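Local coordinates for protein methyltransferase (Pyrococcus horikoshii, PDB 1IXK) that probably uses S-adenosyl-L-methionine to methylate cytidine at carbon 5 in RNA, possibly tRNA, as a member of the RsmB/NOP methyltransferase family, at residues R48-K53 / S164-L169; V112-K117 / K190-A195; V151-L156 / L173-S178. One frame throughout, in Å; residues are numbered along the deposited sequence.

Contact 1: residues R48-K53 / S164-L169; sequences RVNTLK and SRLGVL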
loop_
_atom_site.group_PDB
_atom_site.type_symbol
_atom_site.label_atom_id
_atom_site.label_comp_id
_atom_site.label_asym_id
_atom_site.label_seq_id
_atom_site.Cartn_x
_atom_site.Cartn_y
_atom_site.Cartn_z
ATOM N N ARG A 48 -8.046 -8.304 -8.437
ATOM C CA ARG A 48 -8.547 -8.804 -7.169
ATOM C C ARG A 48 -9.979 -9.269 -7.376
ATOM O O ARG A 48 -10.785 -8.561 -7.968
ATOM C CB ARG A 48 -8.518 -7.677 -6.138
ATOM C CG ARG A 48 -9.148 -8.003 -4.798
ATOM C CD ARG A 48 -9.336 -6.723 -4.000
ATOM N NE ARG A 48 -10.635 -6.098 -4.226
ATOM C CZ ARG A 48 -10.835 -4.788 -4.333
ATOM N NH1 ARG A 48 -12.060 -4.322 -4.523
ATOM N NH2 ARG A 48 -9.811 -3.941 -4.282
ATOM N N VAL A 49 -10.293 -10.466 -6.900
ATOM C CA VAL A 49 -11.652 -10.983 -7.032
ATOM C C VAL A 49 -12.538 -10.263 -6.017
ATOM O O VAL A 49 -12.185 -10.174 -4.839
ATOM C CB VAL A 49 -11.713 -12.489 -6.723
ATOM C CG1 VAL A 49 -13.158 -12.966 -6.782
ATOM C CG2 VAL A 49 -10.838 -13.266 -7.705
ATOM N N ASN A 50 -13.678 -9.749 -6.470
ATOM C CA ASN A 50 -14.598 -9.072 -5.567
ATOM C C ASN A 50 -15.511 -10.129 -4.960
ATOM O O ASN A 50 -16.525 -10.518 -5.548
ATOM C CB ASN A 50 -15.420 -8.019 -6.311
ATOM C CG ASN A 50 -16.463 -7.367 -5.426
ATOM O OD1 ASN A 50 -16.389 -7.448 -4.199
ATOM N ND2 ASN A 50 -17.436 -6.710 -6.041
ATOM N N THR A 51 -15.136 -10.597 -3.775
ATOM C CA THR A 51 -15.896 -11.631 -3.092
ATOM C C THR A 51 -17.264 -11.169 -2.605
ATOM O O THR A 51 -18.034 -11.958 -2.059
ATOM C CB THR A 51 -15.088 -12.219 -1.930
ATOM O OG1 THR A 51 -14.733 -11.181 -1.008
ATOM C CG2 THR A 51 -13.823 -12.873 -2.469
ATOM N N LEU A 52 -17.569 -9.890 -2.801
ATOM C CA LEU A 52 -18.876 -9.379 -2.415
ATOM C C LEU A 52 -19.865 -9.862 -3.469
ATOM O O LEU A 52 -21.067 -9.934 -3.217
ATOM C CB LEU A 52 -18.891 -7.849 -2.385
ATOM C CG LEU A 52 -18.288 -7.126 -1.178
ATOM C CD1 LEU A 52 -18.432 -5.633 -1.374
ATOM C CD2 LEU A 52 -18.996 -7.563 0.101
ATOM N N LYS A 53 -19.342 -10.204 -4.648
ATOM C CA LYS A 53 -20.180 -10.664 -5.750
ATOM C C LYS A 53 -19.915 -12.073 -6.266
ATOM O O LYS A 53 -20.768 -12.652 -6.936
ATOM C CB LYS A 53 -20.078 -9.688 -6.920
ATOM C CG LYS A 53 -20.704 -8.334 -6.660
ATOM C CD LYS A 53 -20.813 -7.539 -7.948
ATOM C CE LYS A 53 -21.685 -6.312 -7.769
ATOM N NZ LYS A 53 -21.963 -5.661 -9.071
ATOM N N SER A 164 -20.252 1.525 -6.444
ATOM C CA SER A 164 -21.577 1.070 -6.845
ATOM C C SER A 164 -21.457 -0.158 -7.744
ATOM O O SER A 164 -22.187 -1.135 -7.574
ATOM C CB SER A 164 -22.322 2.186 -7.579
ATOM O OG SER A 164 -23.573 1.722 -8.052
ATOM N N ARG A 165 -20.534 -0.110 -8.697
ATOM C CA ARG A 165 -20.317 -1.233 -9.600
ATOM C C ARG A 165 -19.867 -2.470 -8.819
ATOM O O ARG A 165 -20.206 -3.601 -9.180
ATOM C CB ARG A 165 -19.268 -0.878 -10.665
ATOM C CG ARG A 165 -18.770 -2.092 -11.452
ATOM C CD ARG A 165 -18.041 -1.740 -12.754
ATOM N NE ARG A 165 -16.826 -0.953 -12.554
ATOM C CZ ARG A 165 -16.796 0.374 -12.458
ATOM N NH1 ARG A 165 -17.920 1.076 -12.546
ATOM N NH2 ARG A 165 -15.644 1.001 -12.268
ATOM N N LEU A 166 -19.111 -2.252 -7.744
ATOM C CA LEU A 166 -18.608 -3.347 -6.918
ATOM C C LEU A 166 -19.612 -3.844 -5.878
ATOM O O LEU A 166 -19.379 -4.857 -5.225
ATOM C CB LEU A 166 -17.317 -2.921 -6.209
ATOM C CG LEU A 166 -16.145 -2.554 -7.128
ATOM C CD1 LEU A 166 -14.992 -1.980 -6.306
ATOM C CD2 LEU A 166 -15.694 -3.784 -7.890
ATOM N N GLY A 167 -20.718 -3.126 -5.717
ATOM C CA GLY A 167 -21.722 -3.533 -4.748
ATOM C C GLY A 167 -21.325 -3.245 -3.308
ATOM O O GLY A 167 -21.789 -3.909 -2.382
ATOM N N VAL A 168 -20.463 -2.250 -3.120
ATOM C CA VAL A 168 -20.003 -1.864 -1.788
ATOM C C VAL A 168 -21.055 -0.978 -1.125
ATOM O O VAL A 168 -21.442 0.058 -1.673
ATOM C CB VAL A 168 -18.666 -1.111 -1.882
ATOM C CG1 VAL A 168 -18.255 -0.595 -0.502
ATOM C CG2 VAL A 168 -17.598 -2.045 -2.451
ATOM N N LEU A 169 -21.497 -1.370 0.067
ATOM C CA LEU A 169 -22.549 -0.636 0.767
ATOM C C LEU A 169 -22.166 -0.004 2.101
ATOM O O LEU A 169 -22.973 0.718 2.692
ATOM C CB LEU A 169 -23.734 -1.579 1.020
ATOM C CG LEU A 169 -24.308 -2.327 -0.189
ATOM C CD1 LEU A 169 -25.307 -3.380 0.272
ATOM C CD2 LEU A 169 -24.962 -1.330 -1.127
HETATM O O HOH W 1 -23.420 -3.548 -8.406
#
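Asn50 and Leu166 face each other with their CA atoms 7.1 Å apart, where the chain leaving strand 46-49 runs past the C-terminal end of helix 153-166. The carboxamide of Asn50 makes the central bond: ND2 donates to Leu166 O over 2.8 Å, in the carbonyl plane on a lone pair, and the oxygen lies close to the plane of the amide; ND2 also bonds Gly98 O. At the other end, OD1 accepts from Leu52 N, which stands well above the Asn50 carbonyl plane, and closes an Asx turn. Lys53 reaches in alongside with its chain extended beyond CG, and NZ donates to Arg165 O at 2.7 Å, tilted 30° from the carbonyl plane. A water accepts from the same NZ and donates to Ser164 O, and Thr97 O is a further partner of the ammonium. Three successive carbonyls at the helix terminus are thereby engaged, just where a Schellman motif, with Gly167 at positive phi, ends the helix. The contact joins the N-terminal RsmF-like region to the Rossmann-like methyltransferase domain. Replacing Asn50 with an alanine would probably leave Leu166 O without this donor and Leu52 N without its Asx-turn acceptor. Apolar packing is lighter: Leu52 CD1 meets Val168 CG2 at 3.8 Å. Arg48, bent at chi3 (91°), brings NH1 to 4.2 Å from Leu166 CD1, with the methyl at the guanidinium edge, while its nitrogens bond to Gln103, Gln138, Ser134 and the carbonyl of Gly131, a residue predicted to bind S-adenosyl-L-methionine.

Contact 2: residues V112-K117 / K190-A195; sequences VALDPK and KILLDA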
loop_
_atom_site.group_PDB
_atom_site.type_symbol
_atom_site.label_atom_id
_atom_site.label_comp_id
_atom_site.label_asym_id
_atom_site.label_seq_id
_atom_site.Cartn_x
_atom_site.Cartn_y
_atom_site.Cartn_z
ATOM N N VAL A 112 -5.342 -6.284 3.399
ATOM C CA VAL A 112 -5.298 -7.646 3.920
ATOM C C VAL A 112 -4.568 -7.678 5.264
ATOM O O VAL A 112 -5.011 -8.337 6.204
ATOM C CB VAL A 112 -4.602 -8.597 2.916
ATOM C CG1 VAL A 112 -4.506 -9.999 3.501
ATOM C CG2 VAL A 112 -5.392 -8.632 1.606
ATOM N N ALA A 113 -3.456 -6.961 5.355
ATOM C CA ALA A 113 -2.698 -6.907 6.605
ATOM C C ALA A 113 -3.541 -6.288 7.723
ATOM O O ALA A 113 -3.487 -6.740 8.868
ATOM C CB ALA A 113 -1.407 -6.100 6.412
ATOM N N LEU A 114 -4.318 -5.255 7.399
ATOM C CA LEU A 114 -5.155 -4.600 8.406
ATOM C C LEU A 114 -6.213 -5.578 8.906
ATOM O O LEU A 114 -6.635 -5.520 10.063
ATOM C CB LEU A 114 -5.823 -3.348 7.830
ATOM C CG LEU A 114 -6.579 -2.488 8.850
ATOM C CD1 LEU A 114 -5.640 -2.080 9.987
ATOM C CD2 LEU A 114 -7.140 -1.247 8.161
ATOM N N ASP A 115 -6.650 -6.461 8.015
ATOM C CA ASP A 115 -7.619 -7.503 8.351
ATOM C C ASP A 115 -8.876 -6.994 9.054
ATOM O O ASP A 115 -9.206 -7.455 10.146
ATOM C CB ASP A 115 -6.930 -8.547 9.237
ATOM C CG ASP A 115 -7.685 -9.860 9.312
ATOM O OD1 ASP A 115 -7.462 -10.601 10.296
ATOM O OD2 ASP A 115 -8.481 -10.166 8.396
ATOM N N PRO A 116 -9.593 -6.037 8.442
ATOM C CA PRO A 116 -10.819 -5.486 9.032
ATOM C C PRO A 116 -11.854 -6.605 9.163
ATOM O O PRO A 116 -11.944 -7.462 8.292
ATOM C CB PRO A 116 -11.275 -4.448 8.002
ATOM C CG PRO A 116 -10.051 -4.136 7.224
ATOM C CD PRO A 116 -9.337 -5.444 7.120
ATOM N N LYS A 117 -12.639 -6.592 10.234
ATOM C CA LYS A 117 -13.656 -7.622 10.432
ATOM C C LYS A 117 -15.064 -7.061 10.271
ATOM O O LYS A 117 -15.299 -5.875 10.483
ATOM C CB LYS A 117 -13.530 -8.235 11.832
ATOM C CG LYS A 117 -12.206 -8.924 12.096
ATOM C CD LYS A 117 -11.973 -10.054 11.109
ATOM C CE LYS A 117 -10.686 -10.800 11.422
ATOM N NZ LYS A 117 -10.448 -11.898 10.444
ATOM N N LYS A 190 -9.942 0.057 13.370
ATOM C CA LYS A 190 -8.851 -0.126 12.410
ATOM C C LYS A 190 -8.637 1.111 11.543
ATOM O O LYS A 190 -9.597 1.792 11.173
ATOM C CB LYS A 190 -9.170 -1.292 11.469
ATOM C CG LYS A 190 -9.423 -2.636 12.125
ATOM C CD LYS A 190 -8.149 -3.256 12.625
ATOM C CE LYS A 190 -8.231 -4.776 12.590
ATOM N NZ LYS A 190 -9.417 -5.311 13.297
ATOM N N ILE A 191 -7.379 1.386 11.214
ATOM C CA ILE A 191 -7.045 2.522 10.362
ATOM C C ILE A 191 -6.045 2.125 9.285
ATOM O O ILE A 191 -5.040 1.477 9.568
ATOM C CB ILE A 191 -6.449 3.687 11.181
ATOM C CG1 ILE A 191 -7.508 4.214 12.150
ATOM C CG2 ILE A 191 -5.958 4.801 10.239
ATOM C CD1 ILE A 191 -7.070 5.389 12.964
ATOM N N LEU A 192 -6.336 2.502 8.046
ATOM C CA LEU A 192 -5.441 2.213 6.935
ATOM C C LEU A 192 -4.791 3.534 6.532
ATOM O O LEU A 192 -5.479 4.459 6.105
ATOM C CB LEU A 192 -6.212 1.640 5.739
ATOM C CG LEU A 192 -5.342 1.107 4.590
ATOM C CD1 LEU A 192 -4.586 -0.139 5.067
ATOM C CD2 LEU A 192 -6.213 0.757 3.383
ATOM N N LEU A 193 -3.475 3.626 6.700
ATOM C CA LEU A 193 -2.738 4.829 6.329
ATOM C C LEU A 193 -1.820 4.445 5.187
ATOM O O LEU A 193 -0.644 4.114 5.388
ATOM C CB LEU A 193 -1.923 5.361 7.511
ATOM C CG LEU A 193 -1.010 6.562 7.244
ATOM C CD1 LEU A 193 -1.761 7.661 6.477
ATOM C CD2 LEU A 193 -0.502 7.084 8.575
ATOM N N ASP A 194 -2.386 4.476 3.986
ATOM C CA ASP A 194 -1.681 4.117 2.769
ATOM C C ASP A 194 -1.357 5.352 1.944
ATOM O O ASP A 194 -2.251 6.106 1.565
ATOM C CB ASP A 194 -2.537 3.155 1.940
ATOM C CG ASP A 194 -3.980 3.634 1.786
ATOM O OD1 ASP A 194 -4.534 3.501 0.673
ATOM O OD2 ASP A 194 -4.568 4.132 2.774
ATOM N N ALA A 195 -0.076 5.555 1.660
ATOM C CA ALA A 195 0.343 6.706 0.870
ATOM C C ALA A 195 0.254 6.370 -0.614
ATOM O O ALA A 195 0.363 5.208 -1.001
ATOM C CB ALA A 195 1.768 7.097 1.233
#
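This is a buried, largely apolar contact in which Leu114, at the end of helix 105-114, packs against strand 188-194 of the Rossmann-like methyltransferase sheet. The strand runs parallel to its neighbours 121-124 and 240-246, and Asp194, at its C-terminal end, is predicted to bind S-adenosyl-L-methionine. Leu114 and Lys190 carry the contact. CG of Leu114 stands anti to the backbone N (chi1 -173°), which carries both methyls down onto the strand backbone: CD1 rests 3.6 Å from Ile191 O, while CD2 sits beside the peptide linking Ile191 to Leu192 and meets Leu192 CB at 3.9 Å. Beyond the strand, Leu114 also touches Val243 of strand 240-246, so the one leucine covers parts of two adjacent strands. Lys190 passes Leu114 in the opposite direction, its CD 3.8 Å from Leu114 CD1. Its aliphatic part thus belongs to the apolar packing, whereas the ammonium makes a salt bridge with Glu120, whose carboxylate also accepts from Lys117 N. After the helix, Asp115 takes positive phi and turns the chain, and Pro116 comes near the lysine through its CA, 4.4 Å from Lys190 CG; its ring packs on Leu136 and Leu139 of helix 131-139. The acid of Asp115 turns to Lys117, forming a salt bridge made of two weak bonds. Bends at chi2 (-74°) and chi4 (-53°) fold the Lys190 chain back across the helix end, bringing its CE to 3.1 Å from Leu114 O, close for a methylene beside a carbonyl oxygen.

Contact 3: residues V151-L156 / L173-S178; sequences VDENRL and LFHSSS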
loop_
_atom_site.group_PDB
_atom_site.type_symbol
_atom_site.label_atom_id
_atom_site.label_comp_id
_atom_site.label_asym_id
_atom_site.label_seq_id
_atom_site.Cartn_x
_atom_site.Cartn_y
_atom_site.Cartn_z
ATOM N N VAL A 151 -10.143 15.205 -1.073
ATOM C CA VAL A 151 -10.328 16.642 -1.265
ATOM C C VAL A 151 -10.775 16.968 -2.690
ATOM O O VAL A 151 -11.204 18.088 -2.974
ATOM C CB VAL A 151 -9.027 17.419 -0.967
ATOM C CG1 VAL A 151 -8.589 17.165 0.478
ATOM C CG2 VAL A 151 -7.931 16.996 -1.941
ATOM N N ASP A 152 -10.679 15.982 -3.576
ATOM C CA ASP A 152 -11.052 16.149 -4.983
ATOM C C ASP A 152 -12.453 15.600 -5.221
ATOM O O ASP A 152 -12.638 14.388 -5.301
ATOM C CB ASP A 152 -10.054 15.399 -5.873
ATOM C CG ASP A 152 -10.265 15.669 -7.355
ATOM O OD1 ASP A 152 -11.424 15.651 -7.814
ATOM O OD2 ASP A 152 -9.263 15.886 -8.068
ATOM N N GLU A 153 -13.433 16.489 -5.355
ATOM C CA GLU A 153 -14.815 16.062 -5.563
ATOM C C GLU A 153 -15.031 15.211 -6.813
ATOM O O GLU A 153 -15.802 14.250 -6.784
ATOM C CB GLU A 153 -15.754 17.267 -5.621
ATOM C CG GLU A 153 -17.233 16.871 -5.575
ATOM C CD GLU A 153 -17.643 16.327 -4.213
ATOM O OE1 GLU A 153 -17.632 17.108 -3.241
ATOM O OE2 GLU A 153 -17.968 15.120 -4.107
ATOM N N ASN A 154 -14.367 15.565 -7.910
ATOM C CA ASN A 154 -14.517 14.810 -9.147
ATOM C C ASN A 154 -14.055 13.374 -8.958
ATOM O O ASN A 154 -14.705 12.436 -9.411
ATOM C CB ASN A 154 -13.715 15.458 -10.278
ATOM C CG ASN A 154 -14.200 16.852 -10.609
ATOM O OD1 ASN A 154 -15.392 17.071 -10.827
ATOM N ND2 ASN A 154 -13.276 17.805 -10.656
ATOM N N ARG A 155 -12.925 13.212 -8.284
ATOM C CA ARG A 155 -12.374 11.891 -8.028
ATOM C C ARG A 155 -13.291 11.139 -7.070
ATOM O O ARG A 155 -13.530 9.939 -7.233
ATOM C CB ARG A 155 -10.974 12.028 -7.429
ATOM C CG ARG A 155 -10.200 10.728 -7.318
ATOM C CD ARG A 155 -8.723 11.021 -7.100
ATOM N NE ARG A 155 -8.502 11.862 -5.927
ATOM C CZ ARG A 155 -7.339 12.424 -5.622
ATOM N NH1 ARG A 155 -6.288 12.233 -6.407
ATOM N NH2 ARG A 155 -7.224 13.175 -4.534
ATOM N N LEU A 156 -13.813 11.853 -6.077
ATOM C CA LEU A 156 -14.709 11.251 -5.099
ATOM C C LEU A 156 -15.957 10.739 -5.814
ATOM O O LEU A 156 -16.468 9.665 -5.496
ATOM C CB LEU A 156 -15.084 12.279 -4.023
ATOM C CG LEU A 156 -15.820 11.767 -2.782
ATOM C CD1 LEU A 156 -15.753 12.819 -1.675
ATOM C CD2 LEU A 156 -17.270 11.436 -3.133
ATOM N N LEU A 173 -18.052 8.489 2.178
ATOM C CA LEU A 173 -17.040 9.360 1.592
ATOM C C LEU A 173 -17.230 10.814 1.969
ATOM O O LEU A 173 -18.298 11.379 1.755
ATOM C CB LEU A 173 -17.063 9.244 0.065
ATOM C CG LEU A 173 -16.746 7.889 -0.563
ATOM C CD1 LEU A 173 -17.044 7.945 -2.063
ATOM C CD2 LEU A 173 -15.299 7.531 -0.308
ATOM N N PHE A 174 -16.185 11.425 2.518
ATOM C CA PHE A 174 -16.245 12.830 2.902
ATOM C C PHE A 174 -15.361 13.676 1.997
ATOM O O PHE A 174 -14.266 13.261 1.620
ATOM C CB PHE A 174 -15.790 13.016 4.350
ATOM C CG PHE A 174 -16.698 12.386 5.361
ATOM C CD1 PHE A 174 -18.079 12.408 5.187
ATOM C CD2 PHE A 174 -16.176 11.807 6.513
ATOM C CE1 PHE A 174 -18.927 11.866 6.144
ATOM C CE2 PHE A 174 -17.017 11.260 7.477
ATOM C CZ PHE A 174 -18.396 11.291 7.292
ATOM N N HIS A 175 -15.838 14.867 1.657
ATOM C CA HIS A 175 -15.077 15.774 0.810
ATOM C C HIS A 175 -14.239 16.635 1.741
ATOM O O HIS A 175 -14.608 17.768 2.058
ATOM C CB HIS A 175 -16.013 16.671 -0.002
ATOM C CG HIS A 175 -15.296 17.566 -0.961
ATOM N ND1 HIS A 175 -15.823 18.760 -1.402
ATOM C CD2 HIS A 175 -14.094 17.435 -1.570
ATOM C CE1 HIS A 175 -14.974 19.329 -2.240
ATOM N NE2 HIS A 175 -13.917 18.546 -2.359
ATOM N N SER A 176 -13.117 16.082 2.183
ATOM C CA SER A 176 -12.221 16.764 3.104
ATOM C C SER A 176 -10.926 15.960 3.167
ATOM O O SER A 176 -10.830 14.887 2.575
ATOM C CB SER A 176 -12.873 16.826 4.493
ATOM O OG SER A 176 -11.998 17.348 5.481
ATOM N N SER A 177 -9.931 16.489 3.875
ATOM C CA SER A 177 -8.654 15.801 4.037
ATOM C C SER A 177 -8.771 14.872 5.241
ATOM O O SER A 177 -9.444 15.200 6.216
ATOM C CB SER A 177 -7.536 16.820 4.282
ATOM O OG SER A 177 -6.364 16.178 4.746
ATOM N N SER A 178 -8.114 13.718 5.185
ATOM C CA SER A 178 -8.184 12.781 6.302
ATOM C C SER A 178 -7.560 13.368 7.567
ATOM O O SER A 178 -7.723 12.821 8.657
ATOM C CB SER A 178 -7.498 11.457 5.943
ATOM O OG SER A 178 -6.148 11.655 5.574
HETATM O O HOH W 2 -13.028 19.409 -5.020
#
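The imidazole of His175 has Glu153 over one face and the backbone of Val151 at its edge. Glu153 OE1 stands 3.0 Å above the ring plane, displaced toward the rim; at 3.1 Å from ND1 it approaches from above, and the angle is too poor for a hydrogen bond. Carboxylate and ring planes are 64° apart. Glu153 CB lies over this face too, in a CH-pi contact 4.2 Å from the centroid, and the bend at chi2 (70°) brings OE1 over the ND1 side of the ring. At the edge, NE2 donates to Val151 O over 2.8 Å, with the oxygen near the ring plane but the nitrogen well above the carbonyl plane, and the bond is rather bent. A water lies 2.9 Å from NE2 and accepts from Glu153 N, linking the ring to the first turn of the helix. The negative oxygen over the imidazole would probably favour a protonated histidine. Asp152 N-caps helix 153-166, its OD1 accepting from Arg155 N, while Arg155 forms a salt bridge to Asp150, predicted to bind S-adenosyl-L-methionine. Away from the ring, methyl groups pack on each other and on backbone. Leu156 CD2 meets Leu173 CD1 at 3.7 Å as the two side chains run by each other in opposite directions, CD1 of Leu156 lies against Phe174 O, and Val151 CG1 touches the backbone at Ser177 N. All this belongs to one beta-alpha-beta unit: helix 153-166 connects parallel strands 145-149 and 171-174, and its start packs along the end of the second strand, where Phe174 bonds through its backbone to Ala148 and Asp150.

In the fold
Contact 2 is the buried one, its centre about 9 Å from the centre of the chain; contact 1 is partly buried and contact 3 lies at the surface, the centre of each about 19 Å from the chain centre. Contacts 1 and 3 take opposite ends of helix 153-166: its last carbonyls receive donors from the N-terminal region, while its first turn meets the strand that follows it. Contacts 2 and 3 both reach the same sheet, through strands 188-194 and 171-174, and both segments of contact 3 fall between those of contact 2 in the sequence. Chemistry follows place: side-chain-to-backbone bonds dominate contact 1, leucine and lysine methylenes contact 2, and contact 3 mixes a histidine held by polar groups with leucine packing.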